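Local coordinates for protein sgbp-b (Bacteroides uniformis, PDB 7K44) that probably binds xyloglucan at the bacterial cell surface, as a surface glycan-binding protein encoded in a xyloglucan utilization locus of a gut commensal, at residues 236-249 with 370-382. Sequence-based numbering, arbitrary orientation.
Sequences APFFSDGKCYSISG and PYNIEMYFDNFRV. With CA (calcium ion), chain B.
Pro237 lies across one face of the Tyr376 ring, its CD 3.9 Å from the ring centroid, a CH-pi contact in the tightly packed part of the interface between 236-249 and 370-382. Ser246 CB, 3.5 Å from Tyr376 CE2, and the sulfur of Cys244 approach the same ring obliquely, while Val229 of strand 226-230 adds to its surroundings. The phenol is fixed at its far end as well: Tyr376 OH donates to Glu374 OE2 over 2.6 Å, using the anti lone pair of a carboxylate that an extended side chain (CG opposite the backbone N, chi1 -180°) brings to the ring edge. The strands that carry this cluster run antiparallel, with paired backbone bonds at Tyr245–Phe377, Ile247–Met375 and Gly249–Ile373. On the other side of the sheet Ile247 and Phe377 meet more loosely, CG1 to CE1 at 4.2 Å, and both pack on Leu261 of the facing strand 255-264. Toward solvent the contact thins at exposed Asn372, whose OD1 comes no nearer than 3.7 Å to Gly249 O. Before Cys244 in the chain, the pairing gives way to a calcium site, where Asp378 chelates the ion through both carboxylate oxygens, joined by the carbonyls of Asp241 and Lys243, a water, Asn213 O and Asp215 OD2. Asn379 ND2 donates a nearly straight bond (3.0 Å) to Asp241 OD2. Calcium thus probably offsets the crowding of oxygens as close as Asp241 O and Asp378 OD2, 3.1 Å apart, and ties the loop to the strand within the xyloglucan-binding domain.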
ATOM      1  N   ALA A 236      -7.443   8.606 -19.222  1.00 29.53           N
ATOM      2  CA  ALA A 236      -6.777   8.866 -17.951  1.00 26.43           C
ATOM      3  C   ALA A 236      -7.476  10.024 -17.245  1.00 28.37           C
ATOM      4  O   ALA A 236      -7.906  10.982 -17.899  1.00 28.35           O
ATOM      5  CB  ALA A 236      -5.307   9.209 -18.175  1.00 26.79           C
ATOM      6  N   PRO A 237      -7.614   9.974 -15.916  1.00 22.21           N
ATOM      7  CA  PRO A 237      -7.057   8.957 -15.026  1.00 21.94           C
ATOM      8  C   PRO A 237      -7.944   7.718 -14.817  1.00 23.23           C
ATOM      9  O   PRO A 237      -7.716   6.963 -13.855  1.00 22.88           O
ATOM     10  CB  PRO A 237      -6.891   9.736 -13.718  1.00 21.42           C
ATOM     11  CG  PRO A 237      -8.072  10.648 -13.716  1.00 21.32           C
ATOM     12  CD  PRO A 237      -8.300  11.043 -15.171  1.00 21.64           C
ATOM     13  N   PHE A 238      -8.928   7.532 -15.705  1.00 23.89           N
ATOM     14  CA  PHE A 238      -9.800   6.352 -15.786  1.00 25.88           C
ATOM     15  C   PHE A 238     -10.841   6.286 -14.677  1.00 23.58           C
ATOM     16  O   PHE A 238     -12.036   6.140 -14.947  1.00 26.50           O
ATOM     17  CB  PHE A 238      -9.006   5.049 -15.921  1.00 26.06           C
ATOM     18  CG  PHE A 238      -8.038   5.059 -17.064  1.00 26.72           C
ATOM     19  CD1 PHE A 238      -8.484   4.924 -18.372  1.00 31.58           C
ATOM     20  CD2 PHE A 238      -6.685   5.253 -16.839  1.00 30.61           C
ATOM     21  CE1 PHE A 238      -7.587   4.954 -19.429  1.00 30.09           C
ATOM     22  CE2 PHE A 238      -5.786   5.281 -17.894  1.00 33.92           C
ATOM     23  CZ  PHE A 238      -6.242   5.130 -19.190  1.00 36.86           C
ATOM     24  N   PHE A 239     -10.405   6.415 -13.431  1.00 23.87           N
ATOM     25  CA  PHE A 239     -11.304   6.589 -12.308  1.00 22.23           C
ATOM     26  C   PHE A 239     -10.968   7.909 -11.637  1.00 20.97           C
ATOM     27  O   PHE A 239      -9.821   8.361 -11.665  1.00 22.30           O
ATOM     28  CB  PHE A 239     -11.150   5.449 -11.295  1.00 21.35           C
ATOM     29  CG  PHE A 239     -11.366   4.093 -11.892  1.00 24.93           C
ATOM     30  CD1 PHE A 239     -12.643   3.587 -12.033  1.00 27.48           C
ATOM     31  CD2 PHE A 239     -10.298   3.360 -12.346  1.00 27.41           C
ATOM     32  CE1 PHE A 239     -12.846   2.346 -12.605  1.00 28.01           C
ATOM     33  CE2 PHE A 239     -10.488   2.113 -12.913  1.00 28.41           C
ATOM     34  CZ  PHE A 239     -11.765   1.617 -13.039  1.00 30.09           C
ATOM     35  N   SER A 240     -11.984   8.526 -11.049  1.00 25.97           N
ATOM     36  CA  SER A 240     -11.773   9.757 -10.311  1.00 23.19           C
ATOM     37  C   SER A 240     -12.816   9.870  -9.213  1.00 25.03           C
ATOM     38  O   SER A 240     -13.921   9.337  -9.319  1.00 25.35           O
ATOM     39  CB  SER A 240     -11.835  10.989 -11.222  1.00 21.51           C
ATOM     40  OG  SER A 240     -13.175  11.272 -11.608  1.00 24.87           O
ATOM     41  N   ASP A 241     -12.447  10.565  -8.143  1.00 21.52           N
ATOM     42  CA  ASP A 241     -13.390  10.871  -7.072  1.00 21.41           C
ATOM     43  C   ASP A 241     -14.050  12.188  -7.456  1.00 22.83           C
ATOM     44  O   ASP A 241     -13.609  13.271  -7.074  1.00 23.21           O
ATOM     45  CB  ASP A 241     -12.639  10.973  -5.751  1.00 21.28           C
ATOM     46  CG  ASP A 241     -13.559  11.113  -4.561  1.00 30.01           C
ATOM     47  OD1 ASP A 241     -14.784  11.278  -4.759  1.00 30.70           O
ATOM     48  OD2 ASP A 241     -13.052  11.067  -3.415  1.00 29.38           O
ATOM     49  N   GLY A 242     -15.114  12.107  -8.248  1.00 22.49           N
ATOM     50  CA  GLY A 242     -15.683  13.349  -8.734  1.00 24.75           C
ATOM     51  C   GLY A 242     -14.692  14.093  -9.604  1.00 18.93           C
ATOM     52  O   GLY A 242     -13.944  13.502 -10.391  1.00 23.21           O
ATOM     53  N   LYS A 243     -14.686  15.407  -9.465  1.00 20.03           N
ATOM     54  CA  LYS A 243     -13.789  16.252 -10.240  1.00 20.22           C
ATOM     55  C   LYS A 243     -12.384  16.221  -9.658  1.00 20.92           C
ATOM     56  O   LYS A 243     -12.206  16.259  -8.438  1.00 20.40           O
ATOM     57  CB  LYS A 243     -14.319  17.681 -10.215  1.00 23.24           C
ATOM     58  CG  LYS A 243     -13.572  18.644 -11.090  1.00 24.03           C
ATOM     59  CD  LYS A 243     -14.227  20.023 -11.028  1.00 25.83           C
ATOM     60  CE  LYS A 243     -15.688  19.952 -11.415  1.00 30.50           C
ATOM     61  NZ  LYS A 243     -16.266  21.322 -11.521  1.00 28.48           N
ATOM     62  N   CYS A 244     -11.387  16.106 -10.531  1.00 20.94           N
ATOM     63  CA  CYS A 244      -9.987  16.318 -10.176  1.00 19.98           C
ATOM     64  C   CYS A 244      -9.435  17.385 -11.112  1.00 20.98           C
ATOM     65  O   CYS A 244     -10.121  17.831 -12.032  1.00 21.19           O
ATOM     66  CB  CYS A 244      -9.172  15.019 -10.248  1.00 22.10           C
ATOM     67  SG  CYS A 244      -8.932  14.346 -11.891  1.00 21.88           S
ATOM     68  N   TYR A 245      -8.219  17.858 -10.852  1.00 18.92           N
ATOM     69  CA  TYR A 245      -7.581  18.841 -11.721  1.00 19.22           C
ATOM     70  C   TYR A 245      -6.337  18.262 -12.372  1.00 20.17           C
ATOM     71  O   TYR A 245      -5.561  17.537 -11.738  1.00 20.61           O
ATOM     72  CB  TYR A 245      -7.270  20.194 -11.034  1.00 18.68           C
ATOM     73  CG  TYR A 245      -8.389  21.190 -11.236  1.00 18.87           C
ATOM     74  CD1 TYR A 245      -9.590  21.044 -10.560  1.00 18.43           C
ATOM     75  CD2 TYR A 245      -8.265  22.238 -12.146  1.00 20.31           C
ATOM     76  CE1 TYR A 245     -10.637  21.933 -10.741  1.00 20.26           C
ATOM     77  CE2 TYR A 245      -9.319  23.147 -12.339  1.00 17.74           C
ATOM     78  CZ  TYR A 245     -10.498  22.981 -11.637  1.00 20.24           C
ATOM     79  OH  TYR A 245     -11.570  23.833 -11.812  1.00 19.82           O
ATOM     80  N   SER A 246      -6.190  18.538 -13.659  1.00 19.62           N
ATOM     81  CA  SER A 246      -5.036  18.124 -14.436  1.00 20.75           C
ATOM     82  C   SER A 246      -4.065  19.274 -14.646  1.00 19.64           C
ATOM     83  O   SER A 246      -4.461  20.440 -14.754  1.00 20.84           O
ATOM     84  CB  SER A 246      -5.472  17.567 -15.795  1.00 22.73           C
ATOM     85  OG  SER A 246      -5.954  18.589 -16.645  1.00 25.80           O
ATOM     86  N   ILE A 247      -2.779  18.930 -14.687  1.00 21.05           N
ATOM     87  CA  ILE A 247      -1.718  19.779 -15.222  1.00 20.18           C
ATOM     88  C   ILE A 247      -1.163  19.046 -16.436  1.00 23.22           C
ATOM     89  O   ILE A 247      -0.713  17.901 -16.315  1.00 23.26           O
ATOM     90  CB  ILE A 247      -0.604  19.995 -14.186  1.00 24.17           C
ATOM     91  CG1 ILE A 247      -1.103  20.885 -13.049  1.00 25.37           C
ATOM     92  CG2 ILE A 247       0.639  20.580 -14.836  1.00 26.34           C
ATOM     93  CD1 ILE A 247      -1.247  22.337 -13.428  1.00 24.65           C
ATOM     94  N   SER A 248      -1.205  19.682 -17.608  1.00 23.27           N
ATOM     95  CA  SER A 248      -0.819  18.946 -18.807  1.00 22.28           C
ATOM     96  C   SER A 248      -0.335  19.907 -19.880  1.00 23.37           C
ATOM     97  O   SER A 248      -0.692  21.088 -19.891  1.00 24.59           O
ATOM     98  CB  SER A 248      -1.967  18.083 -19.344  1.00 26.09           C
ATOM     99  OG  SER A 248      -2.964  18.890 -19.941  1.00 27.95           O
ATOM    100  N   GLY A 249       0.473  19.372 -20.795  1.00 24.30           N
ATOM    101  CA  GLY A 249       0.934  20.103 -21.955  1.00 24.56           C
ATOM    102  C   GLY A 249       2.402  19.851 -22.200  1.00 28.45           C
ATOM    103  O   GLY A 249       3.007  18.958 -21.612  1.00 27.37           O
ATOM    104  N   PRO A 370      12.064  19.225 -24.705  1.00 37.36           N
ATOM    105  CA  PRO A 370      10.767  19.403 -24.038  1.00 32.36           C
ATOM    106  C   PRO A 370      10.178  18.076 -23.550  1.00 36.73           C
ATOM    107  O   PRO A 370      10.587  17.006 -24.010  1.00 36.65           O
ATOM    108  CB  PRO A 370       9.886  20.000 -25.137  1.00 39.88           C
ATOM    109  CG  PRO A 370      10.500  19.530 -26.413  1.00 38.74           C
ATOM    110  CD  PRO A 370      11.974  19.442 -26.160  1.00 38.40           C
ATOM    111  N   TYR A 371       9.242  18.153 -22.609  1.00 33.47           N
ATOM    112  CA  TYR A 371       8.584  16.983 -22.051  1.00 30.35           C
ATOM    113  C   TYR A 371       7.080  17.125 -22.195  1.00 31.02           C
ATOM    114  O   TYR A 371       6.522  18.204 -21.962  1.00 32.20           O
ATOM    115  CB  TYR A 371       8.851  16.874 -20.557  1.00 29.05           C
ATOM    116  CG  TYR A 371      10.247  16.491 -20.169  1.00 28.33           C
ATOM    117  CD1 TYR A 371      10.696  15.183 -20.332  1.00 28.17           C
ATOM    118  CD2 TYR A 371      11.108  17.411 -19.599  1.00 30.70           C
ATOM    119  CE1 TYR A 371      11.972  14.816 -19.958  1.00 34.25           C
ATOM    120  CE2 TYR A 371      12.390  17.052 -19.220  1.00 30.88           C
ATOM    121  CZ  TYR A 371      12.814  15.747 -19.403  1.00 31.41           C
ATOM    122  OH  TYR A 371      14.088  15.384 -19.022  1.00 36.51           O
ATOM    123  N   ASN A 372       6.419  16.034 -22.563  1.00 29.52           N
ATOM    124  CA  ASN A 372       4.967  15.978 -22.489  0.55 29.81           C
ATOM    125  C   ASN A 372       4.571  15.630 -21.058  1.00 31.36           C
ATOM    126  O   ASN A 372       5.026  14.621 -20.510  1.00 32.29           O
ATOM    127  CB  ASN A 372       4.424  14.941 -23.471  0.55 31.99           C
ATOM    128  CG  ASN A 372       2.926  14.752 -23.346  0.55 33.42           C
ATOM    129  OD1 ASN A 372       2.176  15.720 -23.216  0.55 35.19           O
ATOM    130  ND2 ASN A 372       2.482  13.499 -23.370  0.55 38.81           N
ATOM    131  N   ILE A 373       3.741  16.472 -20.450  1.00 26.24           N
ATOM    132  CA  ILE A 373       3.312  16.320 -19.064  1.00 24.19           C
ATOM    133  C   ILE A 373       1.820  16.021 -19.047  1.00 24.24           C
ATOM    134  O   ILE A 373       1.046  16.649 -19.777  1.00 25.42           O
ATOM    135  CB  ILE A 373       3.598  17.620 -18.283  1.00 21.90           C
ATOM    136  CG1 ILE A 373       5.089  17.956 -18.321  1.00 25.25           C
ATOM    137  CG2 ILE A 373       3.067  17.522 -16.845  1.00 23.75           C
ATOM    138  CD1 ILE A 373       5.996  16.892 -17.703  1.00 26.96           C
ATOM    139  N   GLU A 374       1.411  15.075 -18.198  1.00 23.46           N
ATOM    140  CA  GLU A 374      -0.016  14.819 -18.003  1.00 22.73           C
ATOM    141  C   GLU A 374      -0.195  14.197 -16.625  1.00 24.38           C
ATOM    142  O   GLU A 374       0.173  13.037 -16.416  1.00 24.25           O
ATOM    143  CB  GLU A 374      -0.569  13.906 -19.099  1.00 24.03           C
ATOM    144  CG  GLU A 374      -2.061  13.613 -18.940  1.00 26.85           C
ATOM    145  CD  GLU A 374      -2.562  12.525 -19.881  1.00 33.35           C
ATOM    146  OE1 GLU A 374      -1.800  12.101 -20.775  1.00 30.81           O
ATOM    147  OE2 GLU A 374      -3.715  12.075 -19.709  1.00 29.92           O
ATOM    148  N   MET A 375      -0.764  14.962 -15.696  1.00 21.70           N
ATOM    149  CA  MET A 375      -0.871  14.547 -14.303  1.00 24.33           C
ATOM    150  C   MET A 375      -2.179  15.073 -13.738  1.00 21.05           C
ATOM    151  O   MET A 375      -2.699  16.096 -14.193  1.00 23.42           O
ATOM    152  CB  MET A 375       0.295  15.099 -13.478  1.00 29.52           C
ATOM    153  CG  MET A 375       1.669  14.802 -14.053  1.00 35.32           C
ATOM    154  SD  MET A 375       2.922  15.813 -13.261  1.00 33.65           S
ATOM    155  CE  MET A 375       2.539  15.406 -11.573  1.00 32.78           C
ATOM    156  N   TYR A 376      -2.693  14.384 -12.722  1.00 19.30           N
ATOM    157  CA  TYR A 376      -3.977  14.693 -12.106  1.00 18.97           C
ATOM    158  C   TYR A 376      -3.833  14.661 -10.592  1.00 20.72           C
ATOM    159  O   TYR A 376      -3.084  13.845 -10.040  1.00 19.88           O
ATOM    160  CB  TYR A 376      -5.052  13.672 -12.534  1.00 20.68           C
ATOM    161  CG  TYR A 376      -5.164  13.519 -14.032  1.00 19.57           C
ATOM    162  CD1 TYR A 376      -4.303  12.689 -14.735  1.00 21.28           C
ATOM    163  CD2 TYR A 376      -6.102  14.246 -14.737  1.00 20.85           C
ATOM    164  CE1 TYR A 376      -4.387  12.577 -16.121  1.00 23.29           C
ATOM    165  CE2 TYR A 376      -6.205  14.131 -16.115  1.00 21.75           C
ATOM    166  CZ  TYR A 376      -5.338  13.305 -16.796  1.00 24.84           C
ATOM    167  OH  TYR A 376      -5.451  13.217 -18.172  1.00 26.26           O
ATOM    168  N   PHE A 377      -4.593  15.530  -9.924  1.00 17.50           N
ATOM    169  CA  PHE A 377      -4.485  15.744  -8.485  1.00 18.04           C
ATOM    170  C   PHE A 377      -5.876  15.811  -7.866  1.00 17.87           C
ATOM    171  O   PHE A 377      -6.797  16.403  -8.446  1.00 18.01           O
ATOM    172  CB  PHE A 377      -3.801  17.093  -8.205  1.00 18.22           C
ATOM    173  CG  PHE A 377      -2.389  17.179  -8.687  1.00 19.60           C
ATOM    174  CD1 PHE A 377      -2.100  17.584  -9.980  1.00 22.79           C
ATOM    175  CD2 PHE A 377      -1.341  16.861  -7.832  1.00 22.12           C
ATOM    176  CE1 PHE A 377      -0.784  17.662 -10.409  1.00 22.55           C
ATOM    177  CE2 PHE A 377      -0.030  16.933  -8.265  1.00 24.12           C
ATOM    178  CZ  PHE A 377       0.242  17.326  -9.555  1.00 25.39           C
ATOM    179  N   ASP A 378      -6.024  15.260  -6.660  1.00 17.10           N
ATOM    180  CA  ASP A 378      -7.299  15.310  -5.957  1.00 17.56           C
ATOM    181  C   ASP A 378      -7.079  15.008  -4.484  1.00 17.81           C
ATOM    182  O   ASP A 378      -6.026  14.506  -4.066  1.00 17.12           O
ATOM    183  CB  ASP A 378      -8.282  14.290  -6.559  1.00 18.54           C
ATOM    184  CG  ASP A 378      -9.764  14.646  -6.341  1.00 19.77           C
ATOM    185  OD1 ASP A 378     -10.135  15.622  -5.641  1.00 19.63           O
ATOM    186  OD2 ASP A 378     -10.581  13.885  -6.910  1.00 21.45           O
ATOM    187  N   ASN A 379      -8.112  15.302  -3.698  1.00 17.40           N
ATOM    188  CA  ASN A 379      -8.239  14.814  -2.321  1.00 18.86           C
ATOM    189  C   ASN A 379      -7.057  15.211  -1.436  1.00 17.78           C
ATOM    190  O   ASN A 379      -6.391  14.365  -0.847  1.00 19.22           O
ATOM    191  CB  ASN A 379      -8.490  13.305  -2.288  1.00 19.03           C
ATOM    192  CG  ASN A 379      -9.916  12.955  -2.645  1.00 20.48           C
ATOM    193  OD1 ASN A 379     -10.813  13.788  -2.518  1.00 21.71           O
ATOM    194  ND2 ASN A 379     -10.138  11.710  -3.065  1.00 22.34           N
ATOM    195  N   PHE A 380      -6.822  16.522  -1.330  1.00 16.96           N
ATOM    196  CA  PHE A 380      -5.820  17.018  -0.395  1.00 16.96           C
ATOM    197  C   PHE A 380      -6.386  16.952   1.021  1.00 19.91           C
ATOM    198  O   PHE A 380      -7.491  17.439   1.284  1.00 19.26           O
ATOM    199  CB  PHE A 380      -5.421  18.453  -0.739  1.00 17.63           C
ATOM    200  CG  PHE A 380      -4.747  18.602  -2.073  1.00 18.51           C
ATOM    201  CD1 PHE A 380      -5.493  18.702  -3.239  1.00 20.13           C
ATOM    202  CD2 PHE A 380      -3.369  18.660  -2.160  1.00 19.75           C
ATOM    203  CE1 PHE A 380      -4.877  18.851  -4.482  1.00 20.39           C
ATOM    204  CE2 PHE A 380      -2.736  18.806  -3.395  1.00 20.52           C
ATOM    205  CZ  PHE A 380      -3.489  18.894  -4.554  1.00 20.22           C
ATOM    206  N   ARG A 381      -5.631  16.339   1.931  1.00 21.12           N
ATOM    207  CA  ARG A 381      -6.045  16.188   3.320  1.00 19.40           C
ATOM    208  C   ARG A 381      -4.855  16.458   4.226  1.00 20.04           C
ATOM    209  O   ARG A 381      -3.703  16.319   3.812  1.00 21.90           O
ATOM    210  CB  ARG A 381      -6.634  14.798   3.619  1.00 19.80           C
ATOM    211  CG  ARG A 381      -5.709  13.613   3.333  1.00 22.08           C
ATOM    212  CD  ARG A 381      -5.990  12.975   1.988  1.00 21.29           C
ATOM    213  NE  ARG A 381      -5.309  11.686   1.808  1.00 19.44           N
ATOM    214  CZ  ARG A 381      -5.206  11.068   0.637  1.00 19.70           C
ATOM    215  NH1 ARG A 381      -4.568   9.890   0.548  1.00 19.59           N
ATOM    216  NH2 ARG A 381      -5.758  11.610  -0.455  1.00 20.26           N
ATOM    217  N   VAL A 382      -5.141  16.882   5.456  1.00 19.16           N
ATOM    218  CA  VAL A 382      -4.117  17.051   6.489  1.00 20.29           C
ATOM    219  C   VAL A 382      -4.342  15.965   7.530  1.00 20.33           C
ATOM    220  O   VAL A 382      -5.414  15.911   8.151  1.00 21.30           O
ATOM    221  CB  VAL A 382      -4.163  18.446   7.135  1.00 19.52           C
ATOM    222  CG1 VAL A 382      -3.090  18.525   8.226  1.00 20.34           C
ATOM    223  CG2 VAL A 382      -3.967  19.540   6.095  1.00 19.33           C
TER
HETATM  224 CA    CA B 401     -12.558  15.269  -6.356  1.00 20.01          CA
HETATM  225  O   HOH W   1      -9.940  11.858  -8.409  1.00 24.53           O
HETATM  226  O   HOH W   2     -12.827  14.193  -4.218  1.00 21.32           O